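Local structure of leucine aminopeptidase 1 (Caenorhabditis elegans, 2HC9) at residues S202-L212 with P230-E239; T244-K252 with K353-L363. The protein removes N-terminal amino acids, preferably leucine, from peptides as a zinc-dependent M17 aminopeptidase, and probably serves as a digestive enzyme. The protein carries 1 engineered substitution. All coordinates share one frame; numbering follows the deposited sequence.

Contact 1 of 2, residues S202-L212 with P230-E239; sequences SKITVIRGEEL and PPAFVVLSHE
Strands 203-208 and 232-238 run antiparallel, their axes 4.7 Å apart at 173°, and show how an edge strand is zipped onto a sheet. Lys203, Thr205 and Ile207 form hydrogen-bonded pairs with Ser237, Val235 and Phe233, and Gly209 N adds a bond to Pro231 O just past the strands. On the face carrying Ile204, Val206 and Arg208, Val206 CG2 lies alongside Val234 CG2, while helix 186-199 covers this side. Leu212, from the helix after the strand, lays CD2 3.8 Å from Phe233 CB and CD1 3.7 Å from Pro231 CB.

With CG anti to the backbone N (chi1 -170°), extended Arg208 reaches Pro230, whose CG sits over one guanidinium face, 3.3 Å from NH2. A water in the guanidinium plane links Arg208 NE to Pro230 O, and NH2 makes a salt bridge with Asp187. A leucine in place of Arg208 would probably leave Asp187 without its cationic mate and Pro230 CG without its flat cover. At the far end, two waters join Lys203 NZ to the Glu239 carboxylate, with NZ and OE1 4.6 Å apart. These two charges thus meet through solvent, while the paired strands between carry mostly apolar side chains.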
loop_
_atom_site.group_PDB
_atom_site.type_symbol
_atom_site.label_atom_id
_atom_site.label_comp_id
_atom_site.label_asym_id
_atom_site.label_seq_id
_atom_site.Cartn_x
_atom_site.Cartn_y
_atom_site.Cartn_z
ATOM N N SER A 202 -17.672 6.634 47.918
ATOM C CA SER A 202 -16.897 7.738 47.344
ATOM C C SER A 202 -17.731 8.996 47.237
ATOM O O SER A 202 -18.969 8.946 47.097
ATOM C CB SER A 202 -16.438 7.357 45.916
ATOM O OG SER A 202 -15.556 6.262 45.970
ATOM N N LYS A 203 -17.048 10.136 47.236
ATOM C CA LYS A 203 -17.648 11.347 46.695
ATOM C C LYS A 203 -17.586 11.227 45.171
ATOM O O LYS A 203 -16.505 11.021 44.621
ATOM C CB LYS A 203 -16.873 12.562 47.164
ATOM C CG LYS A 203 -17.391 13.863 46.567
ATOM C CD LYS A 203 -16.580 15.047 47.085
ATOM C CE LYS A 203 -17.055 16.334 46.429
ATOM N NZ LYS A 203 -16.111 17.456 46.706
ATOM N N ILE A 204 -18.729 11.361 44.499
ATOM C CA ILE A 204 -18.805 11.098 43.053
ATOM C C ILE A 204 -19.095 12.390 42.291
ATOM O O ILE A 204 -20.048 13.100 42.616
ATOM C CB ILE A 204 -19.914 10.074 42.733
ATOM C CG1 ILE A 204 -19.690 8.757 43.510
ATOM C CG2 ILE A 204 -20.022 9.803 41.212
ATOM C CD1 ILE A 204 -20.953 7.875 43.516
ATOM N N THR A 205 -18.259 12.707 41.301
ATOM C CA THR A 205 -18.529 13.847 40.409
ATOM C C THR A 205 -18.657 13.329 38.977
ATOM O O THR A 205 -17.837 12.544 38.549
ATOM C CB THR A 205 -17.391 14.845 40.478
ATOM O OG1 THR A 205 -17.152 15.179 41.848
ATOM C CG2 THR A 205 -17.703 16.138 39.655
ATOM N N VAL A 206 -19.711 13.736 38.276
ATOM C CA VAL A 206 -19.918 13.365 36.873
ATOM C C VAL A 206 -20.158 14.652 36.120
ATOM O O VAL A 206 -21.083 15.404 36.435
ATOM C CB VAL A 206 -21.123 12.393 36.693
ATOM C CG1 VAL A 206 -21.404 12.119 35.192
ATOM C CG2 VAL A 206 -20.859 11.081 37.425
ATOM N N ILE A 207 -19.310 14.919 35.130
ATOM C CA ILE A 207 -19.459 16.101 34.278
ATOM C C ILE A 207 -19.625 15.569 32.860
ATOM O O ILE A 207 -18.798 14.792 32.386
ATOM C CB ILE A 207 -18.214 17.025 34.368
ATOM C CG1 ILE A 207 -17.903 17.407 35.833
ATOM C CG2 ILE A 207 -18.405 18.283 33.509
ATOM C CD1 ILE A 207 -16.590 18.162 36.003
ATOM N N ARG A 208 -20.707 15.937 32.199
ATOM C CA ARG A 208 -21.161 15.154 31.052
ATOM C C ARG A 208 -21.608 16.068 29.908
ATOM O O ARG A 208 -22.204 17.096 30.172
ATOM C CB ARG A 208 -22.325 14.298 31.540
ATOM C CG ARG A 208 -22.759 13.292 30.594
ATOM C CD ARG A 208 -23.534 12.211 31.312
ATOM N NE ARG A 208 -24.159 11.390 30.290
ATOM C CZ ARG A 208 -25.375 11.605 29.813
ATOM N NH1 ARG A 208 -26.108 12.600 30.312
ATOM N NH2 ARG A 208 -25.867 10.816 28.867
ATOM N N GLY A 209 -21.316 15.701 28.650
ATOM C CA GLY A 209 -21.904 16.388 27.488
ATOM C C GLY A 209 -21.500 17.852 27.448
ATOM O O GLY A 209 -20.303 18.185 27.632
ATOM N N GLU A 210 -22.491 18.734 27.281
ATOM C CA GLU A 210 -22.215 20.174 27.176
ATOM C C GLU A 210 -21.619 20.777 28.448
ATOM O O GLU A 210 -20.964 21.816 28.375
ATOM C CB GLU A 210 -23.460 20.966 26.736
ATOM C CG GLU A 210 -24.015 20.535 25.378
ATOM C CD GLU A 210 -23.017 20.742 24.265
ATOM O OE1 GLU A 210 -22.571 21.898 24.094
ATOM O OE2 GLU A 210 -22.682 19.753 23.566
ATOM N N GLU A 211 -21.825 20.119 29.597
ATOM C CA GLU A 211 -21.209 20.598 30.844
ATOM C C GLU A 211 -19.696 20.557 30.745
ATOM O O GLU A 211 -19.027 21.392 31.320
ATOM C CB GLU A 211 -21.645 19.773 32.076
ATOM C CG GLU A 211 -23.151 19.602 32.255
ATOM C CD GLU A 211 -23.532 18.309 33.011
ATOM O OE1 GLU A 211 -22.663 17.637 33.657
ATOM O OE2 GLU A 211 -24.727 17.942 32.926
ATOM N N LEU A 212 -19.156 19.591 30.001
ATOM C CA LEU A 212 -17.697 19.530 29.778
ATOM C C LEU A 212 -17.172 20.732 28.987
ATOM O O LEU A 212 -16.143 21.332 29.355
ATOM C CB LEU A 212 -17.288 18.231 29.071
ATOM C CG LEU A 212 -17.398 16.927 29.855
ATOM C CD1 LEU A 212 -17.287 15.752 28.885
ATOM C CD2 LEU A 212 -16.301 16.818 30.896
ATOM N N PRO A 230 -22.938 10.816 24.952
ATOM C CA PRO A 230 -22.018 11.936 25.187
ATOM C C PRO A 230 -20.751 11.636 25.992
ATOM O O PRO A 230 -20.680 10.635 26.729
ATOM C CB PRO A 230 -22.883 12.966 25.916
ATOM C CG PRO A 230 -23.985 12.210 26.496
ATOM C CD PRO A 230 -24.200 10.961 25.697
ATOM N N PRO A 231 -19.738 12.509 25.840
ATOM C CA PRO A 231 -18.515 12.347 26.614
ATOM C C PRO A 231 -18.801 12.594 28.115
ATOM O O PRO A 231 -19.776 13.278 28.446
ATOM C CB PRO A 231 -17.582 13.456 26.034
ATOM C CG PRO A 231 -18.543 14.509 25.481
ATOM C CD PRO A 231 -19.683 13.672 24.917
ATOM N N ALA A 232 -17.958 12.061 28.996
ATOM C CA ALA A 232 -18.095 12.292 30.438
ATOM C C ALA A 232 -16.746 12.254 31.085
ATOM O O ALA A 232 -15.818 11.592 30.604
ATOM C CB ALA A 232 -18.999 11.221 31.088
ATOM N N PHE A 233 -16.648 12.965 32.199
ATOM C CA PHE A 233 -15.528 12.846 33.105
ATOM C C PHE A 233 -16.100 12.458 34.479
ATOM O O PHE A 233 -17.004 13.130 34.999
ATOM C CB PHE A 233 -14.850 14.208 33.200
ATOM C CG PHE A 233 -13.626 14.235 34.091
ATOM C CD1 PHE A 233 -12.491 13.481 33.780
ATOM C CD2 PHE A 233 -13.594 15.063 35.199
ATOM C CE1 PHE A 233 -11.330 13.550 34.548
ATOM C CE2 PHE A 233 -12.446 15.144 35.987
ATOM C CZ PHE A 233 -11.312 14.381 35.682
ATOM N N VAL A 234 -15.609 11.352 35.020
ATOM C CA VAL A 234 -16.117 10.841 36.300
ATOM C C VAL A 234 -14.986 10.840 37.303
ATOM O O VAL A 234 -13.902 10.305 37.025
ATOM C CB VAL A 234 -16.645 9.399 36.138
ATOM C CG1 VAL A 234 -17.044 8.786 37.517
ATOM C CG2 VAL A 234 -17.832 9.385 35.150
ATOM N N VAL A 235 -15.239 11.401 38.485
ATOM C CA VAL A 235 -14.242 11.371 39.565
ATOM C C VAL A 235 -14.858 10.595 40.734
ATOM O O VAL A 235 -15.951 10.950 41.176
ATOM C CB VAL A 235 -13.882 12.800 40.045
ATOM C CG1 VAL A 235 -12.774 12.749 41.119
ATOM C CG2 VAL A 235 -13.433 13.660 38.853
ATOM N N LEU A 236 -14.156 9.578 41.222
ATOM C CA LEU A 236 -14.497 8.965 42.517
ATOM C C LEU A 236 -13.418 9.394 43.484
ATOM O O LEU A 236 -12.239 9.134 43.243
ATOM C CB LEU A 236 -14.486 7.437 42.410
ATOM C CG LEU A 236 -15.245 6.872 41.196
ATOM C CD1 LEU A 236 -15.176 5.345 41.237
ATOM C CD2 LEU A 236 -16.710 7.387 41.174
ATOM N N SER A 237 -13.816 10.034 44.585
ATOM C CA SER A 237 -12.831 10.502 45.574
ATOM C C SER A 237 -13.001 9.821 46.926
ATOM O O SER A 237 -14.131 9.733 47.448
ATOM C CB SER A 237 -12.917 12.020 45.738
ATOM O OG SER A 237 -12.546 12.669 44.516
ATOM N N HIS A 238 -11.863 9.342 47.442
ATOM C CA HIS A 238 -11.716 8.716 48.766
ATOM C C HIS A 238 -10.838 9.677 49.566
ATOM O O HIS A 238 -9.604 9.630 49.500
ATOM C CB HIS A 238 -11.035 7.353 48.599
ATOM C CG HIS A 238 -10.703 6.649 49.888
ATOM N ND1 HIS A 238 -11.648 5.971 50.636
ATOM C CD2 HIS A 238 -9.521 6.487 50.538
ATOM C CE1 HIS A 238 -11.064 5.422 51.691
ATOM N NE2 HIS A 238 -9.771 5.706 51.649
ATOM N N GLU A 239 -11.489 10.591 50.277
ATOM C CA GLU A 239 -10.778 11.685 50.933
ATOM C C GLU A 239 -10.457 11.353 52.378
ATOM O O GLU A 239 -11.339 10.972 53.157
ATOM C CB GLU A 239 -11.566 12.990 50.785
ATOM C CG GLU A 239 -11.710 13.340 49.294
ATOM C CD GLU A 239 -12.406 14.657 49.007
ATOM O OE1 GLU A 239 -13.516 14.899 49.531
ATOM O OE2 GLU A 239 -11.845 15.433 48.203
HETATM O O HOH W 1 -13.405 16.650 46.270
HETATM O O HOH W 2 -14.806 17.067 49.334
HETATM O O HOH W 3 -22.054 9.801 29.199
#

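Contact 2 of 2, residues T244-K252 with K353-L363. With ZN (zinc ion), chain C.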
loop_
_atom_site.group_PDB
_atom_site.type_symbol
_atom_site.label_atom_id
_atom_site.label_comp_id
_atom_site.label_asym_id
_atom_site.label_seq_id
_atom_site.Cartn_x
_atom_site.Cartn_y
_atom_site.Cartn_z
ATOM N N THR A 244 -0.983 12.145 54.239
ATOM C CA THR A 244 0.255 12.722 53.728
ATOM C C THR A 244 0.307 12.694 52.198
ATOM O O THR A 244 0.853 13.612 51.584
ATOM C CB THR A 244 1.489 12.045 54.340
ATOM O OG1 THR A 244 1.499 10.662 53.999
ATOM C CG2 THR A 244 1.423 12.126 55.833
ATOM N N GLU A 245 -0.266 11.648 51.603
ATOM C CA GLU A 245 -0.348 11.522 50.128
ATOM C C GLU A 245 -1.713 11.882 49.546
ATOM O O GLU A 245 -2.758 11.770 50.206
ATOM C CB GLU A 245 0.025 10.104 49.667
ATOM C CG GLU A 245 1.363 9.567 50.209
ATOM C CD GLU A 245 2.584 10.411 49.838
ATOM O OE1 GLU A 245 2.535 11.172 48.843
ATOM O OE2 GLU A 245 3.608 10.304 50.556
ATOM N N HIS A 246 -1.701 12.295 48.283
ATOM C CA HIS A 246 -2.908 12.674 47.577
ATOM C C HIS A 246 -2.703 12.143 46.165
ATOM O O HIS A 246 -1.945 12.722 45.387
ATOM C CB HIS A 246 -3.059 14.209 47.577
ATOM C CG HIS A 246 -3.381 14.749 48.931
ATOM N ND1 HIS A 246 -2.407 14.987 49.876
ATOM C CD2 HIS A 246 -4.565 15.000 49.532
ATOM C CE1 HIS A 246 -2.977 15.405 50.991
ATOM N NE2 HIS A 246 -4.283 15.421 50.811
ATOM N N ILE A 247 -3.304 10.983 45.895
ATOM C CA ILE A 247 -2.926 10.166 44.732
ATOM C C ILE A 247 -4.102 10.150 43.760
ATOM O O ILE A 247 -5.240 9.933 44.176
ATOM C CB ILE A 247 -2.572 8.707 45.172
ATOM C CG1 ILE A 247 -1.397 8.721 46.172
ATOM C CG2 ILE A 247 -2.283 7.825 43.961
ATOM C CD1 ILE A 247 -1.265 7.453 47.013
ATOM N N ALA A 248 -3.837 10.407 42.474
ATOM C CA ALA A 248 -4.884 10.316 41.447
ATOM C C ALA A 248 -4.558 9.190 40.488
ATOM O O ALA A 248 -3.402 9.028 40.066
ATOM C CB ALA A 248 -5.019 11.621 40.691
ATOM N N LEU A 249 -5.586 8.407 40.146
ATOM C CA LEU A 249 -5.496 7.380 39.123
ATOM C C LEU A 249 -6.353 7.826 37.938
ATOM O O LEU A 249 -7.586 7.738 37.986
ATOM C CB LEU A 249 -6.033 6.028 39.645
ATOM C CG LEU A 249 -5.358 5.536 40.928
ATOM C CD1 LEU A 249 -6.084 4.319 41.520
ATOM C CD2 LEU A 249 -3.853 5.225 40.716
ATOM N N VAL A 250 -5.690 8.304 36.889
ATOM C CA VAL A 250 -6.398 8.865 35.734
ATOM C C VAL A 250 -6.393 7.787 34.634
ATOM O O VAL A 250 -5.340 7.289 34.262
ATOM C CB VAL A 250 -5.735 10.183 35.235
ATOM C CG1 VAL A 250 -6.623 10.877 34.140
ATOM C CG2 VAL A 250 -5.495 11.186 36.441
ATOM N N GLY A 251 -7.569 7.447 34.105
ATOM C CA GLY A 251 -7.688 6.371 33.123
ATOM C C GLY A 251 -8.297 6.828 31.800
ATOM O O GLY A 251 -9.272 7.600 31.776
ATOM N N LYS A 252 -7.727 6.326 30.693
ATOM C CA LYS A 252 -8.277 6.539 29.344
ATOM C C LYS A 252 -9.455 5.613 29.113
ATOM O O LYS A 252 -9.289 4.376 29.075
ATOM C CB LYS A 252 -7.211 6.251 28.266
ATOM C CG LYS A 252 -7.759 6.346 26.807
ATOM C CD LYS A 252 -6.667 6.015 25.786
ATOM C CE LYS A 252 -7.305 5.979 24.379
ATOM N NZ LYS A 252 -6.301 5.678 23.279
ATOM N N LYS A 353 -5.791 18.755 43.747
ATOM C CA LYS A 353 -4.540 18.947 44.492
ATOM C C LYS A 353 -3.748 17.659 44.704
ATOM O O LYS A 353 -3.049 17.499 45.722
ATOM C CB LYS A 353 -4.769 19.679 45.832
ATOM C CG LYS A 353 -5.727 20.887 45.752
ATOM C CD LYS A 353 -5.203 21.952 44.790
ATOM C CE LYS A 353 -6.059 23.200 44.799
ATOM N NZ LYS A 353 -5.554 24.150 43.739
ATOM N N ALA A 354 -3.820 16.745 43.734
ATOM C CA ALA A 354 -3.076 15.484 43.838
ATOM C C ALA A 354 -1.587 15.808 43.652
ATOM O O ALA A 354 -1.235 16.648 42.816
ATOM C CB ALA A 354 -3.537 14.472 42.762
ATOM N N THR A 355 -0.739 15.148 44.441
ATOM C CA THR A 355 0.710 15.310 44.357
ATOM C C THR A 355 1.418 14.068 43.827
ATOM O O THR A 355 2.630 14.077 43.596
ATOM C CB THR A 355 1.278 15.662 45.729
ATOM O OG1 THR A 355 0.865 14.665 46.684
ATOM C CG2 THR A 355 0.768 17.038 46.154
ATOM N N THR A 356 0.649 13.001 43.626
ATOM C CA THR A 356 1.109 11.839 42.868
ATOM C C THR A 356 0.015 11.545 41.834
ATOM O O THR A 356 -1.139 11.226 42.194
ATOM C CB THR A 356 1.354 10.604 43.789
ATOM O OG1 THR A 356 2.252 10.969 44.848
ATOM C CG2 THR A 356 1.995 9.450 42.994
ATOM N N ILE A 357 0.364 11.685 40.554
ATOM C CA ILE A 357 -0.633 11.534 39.472
ATOM C C ILE A 357 -0.180 10.423 38.526
ATOM O O ILE A 357 0.877 10.513 37.891
ATOM C CB ILE A 357 -0.845 12.851 38.677
ATOM C CG1 ILE A 357 -1.277 13.993 39.624
ATOM C CG2 ILE A 357 -1.849 12.629 37.500
ATOM C CD1 ILE A 357 -1.252 15.384 38.972
ATOM N N PHE A 358 -0.971 9.353 38.484
ATOM C CA PHE A 358 -0.757 8.245 37.550
ATOM C C PHE A 358 -1.785 8.374 36.461
ATOM O O PHE A 358 -2.956 8.631 36.735
ATOM C CB PHE A 358 -0.960 6.884 38.249
ATOM C CG PHE A 358 0.021 6.610 39.347
ATOM C CD1 PHE A 358 1.265 6.048 39.055
ATOM C CD2 PHE A 358 -0.324 6.847 40.678
ATOM C CE1 PHE A 358 2.179 5.753 40.072
ATOM C CE2 PHE A 358 0.580 6.564 41.719
ATOM C CZ PHE A 358 1.847 6.024 41.407
ATOM N N ASP A 359 -1.372 8.162 35.218
ATOM C CA ASP A 359 -2.358 7.988 34.162
ATOM C C ASP A 359 -2.040 6.684 33.450
ATOM O O ASP A 359 -0.872 6.339 33.277
ATOM C CB ASP A 359 -2.427 9.223 33.221
ATOM C CG ASP A 359 -1.277 9.280 32.227
ATOM O OD1 ASP A 359 -0.312 10.045 32.462
ATOM O OD2 ASP A 359 -1.342 8.564 31.199
ATOM N N MET A 360 -3.071 5.922 33.104
ATOM C CA MET A 360 -2.851 4.633 32.470
ATOM C C MET A 360 -3.789 4.549 31.285
ATOM O O MET A 360 -4.966 4.921 31.384
ATOM C CB MET A 360 -3.154 3.503 33.452
ATOM C CG MET A 360 -2.830 2.114 32.890
ATOM S SD MET A 360 -2.883 0.738 34.075
ATOM C CE MET A 360 -4.661 0.561 34.431
ATOM N N ALA A 361 -3.279 4.053 30.165
ATOM C CA ALA A 361 -4.001 4.162 28.896
ATOM C C ALA A 361 -3.535 3.088 27.941
ATOM O O ALA A 361 -2.353 2.774 27.884
ATOM C CB ALA A 361 -3.759 5.515 28.259
ATOM N N THR A 362 -4.472 2.586 27.136
ATOM C CA THR A 362 -4.122 1.820 25.935
ATOM C C THR A 362 -3.821 2.849 24.843
ATOM O O THR A 362 -4.689 3.174 24.031
ATOM C CB THR A 362 -5.299 0.904 25.496
ATOM O OG1 THR A 362 -6.474 1.699 25.371
ATOM C CG2 THR A 362 -5.564 -0.158 26.535
ATOM N N LEU A 363 -2.611 3.413 24.853
ATOM C CA LEU A 363 -2.416 4.688 24.183
ATOM C C LEU A 363 -1.948 4.529 22.739
ATOM O O LEU A 363 -2.488 5.169 21.842
ATOM C CB LEU A 363 -1.470 5.625 24.983
ATOM C CG LEU A 363 -1.639 7.101 24.576
ATOM C CD1 LEU A 363 -3.049 7.649 24.926
ATOM C CD2 LEU A 363 -0.560 7.937 25.269
HETATM ZN ZN ZN C . -7.428 5.493 21.491
HETATM O O HOH W 4 0.640 15.192 49.211
HETATM O O HOH W 5 0.935 12.087 46.978
HETATM O O HOH W 6 -7.292 2.908 27.778
HETATM O O HOH W 7 -5.891 5.754 20.105
#
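Near the end of strand 246-254, Lys252 binds zinc through its side-chain amine, NZ lying 2.1 Å from the metal, a ligand rarely seen in zinc enzymes but characteristic of M17 aminopeptidases. The side chain leaves the backbone trans to N (chi1 175°) and stays extended throughout, carrying NZ past Ala361, whose CB packs 3.5 Å from Lys252 CB. Leu363 CD1 lies near the same chain at CD. Asp257, Asp275, Glu336 and a water complete the coordination, and Thr362 OG1 hydrogen-bonds to Asp275, a second-shell hold on a zinc ligand.

Behind the metal, strands 246-252 and 356-361 run parallel, 4.6 Å apart at 19°. His246 O accepts from both Thr355 N and Thr356 N. One water gathers Glu245 OE1, His246 N, Thr355 OG1 and Thr356 OG1 at this entry end. Ile247 CG2 meets the Phe358 ring at its edge, in plane, 3.8 Å from CE2, while Leu249 CD2 comes obliquely to CD2 of that ring. On the opposite face Val250 CG2 lies beside Ile357 CG2.

Helix 337-350 packs against the face bearing Ala248 and Ile357. Within the sheet, strand 297-307 hydrogen-bonds along the other edge of 246-252, and strand 452-457 flanks 356-361, where His455 and Trp453 hold the Asp359 carboxylate.

How the contacts relate
Read from the N terminus, the two contacts illustrate closure in series: contact 1 is complete before contact 2 opens, so neither nests in nor crosses the other. Contact 1 closes a short excursion of 17 residues, largely helical, between 202-212 and 230-239. The chain then passes almost directly into 244-252, whose partner 353-363 returns only after 100 residues that include strand 297-307 and helix 337-350. Strand 297-307 joins the two pairs, running antiparallel to 232-238 and parallel to 246-254. The centres of contacts 1 and 2 lie about 15 Å apart and the two do not touch, yet both belong to the catalytic-domain sheet: contact 1 adds an antiparallel margin, contact 2 a parallel interior leading to the zinc site.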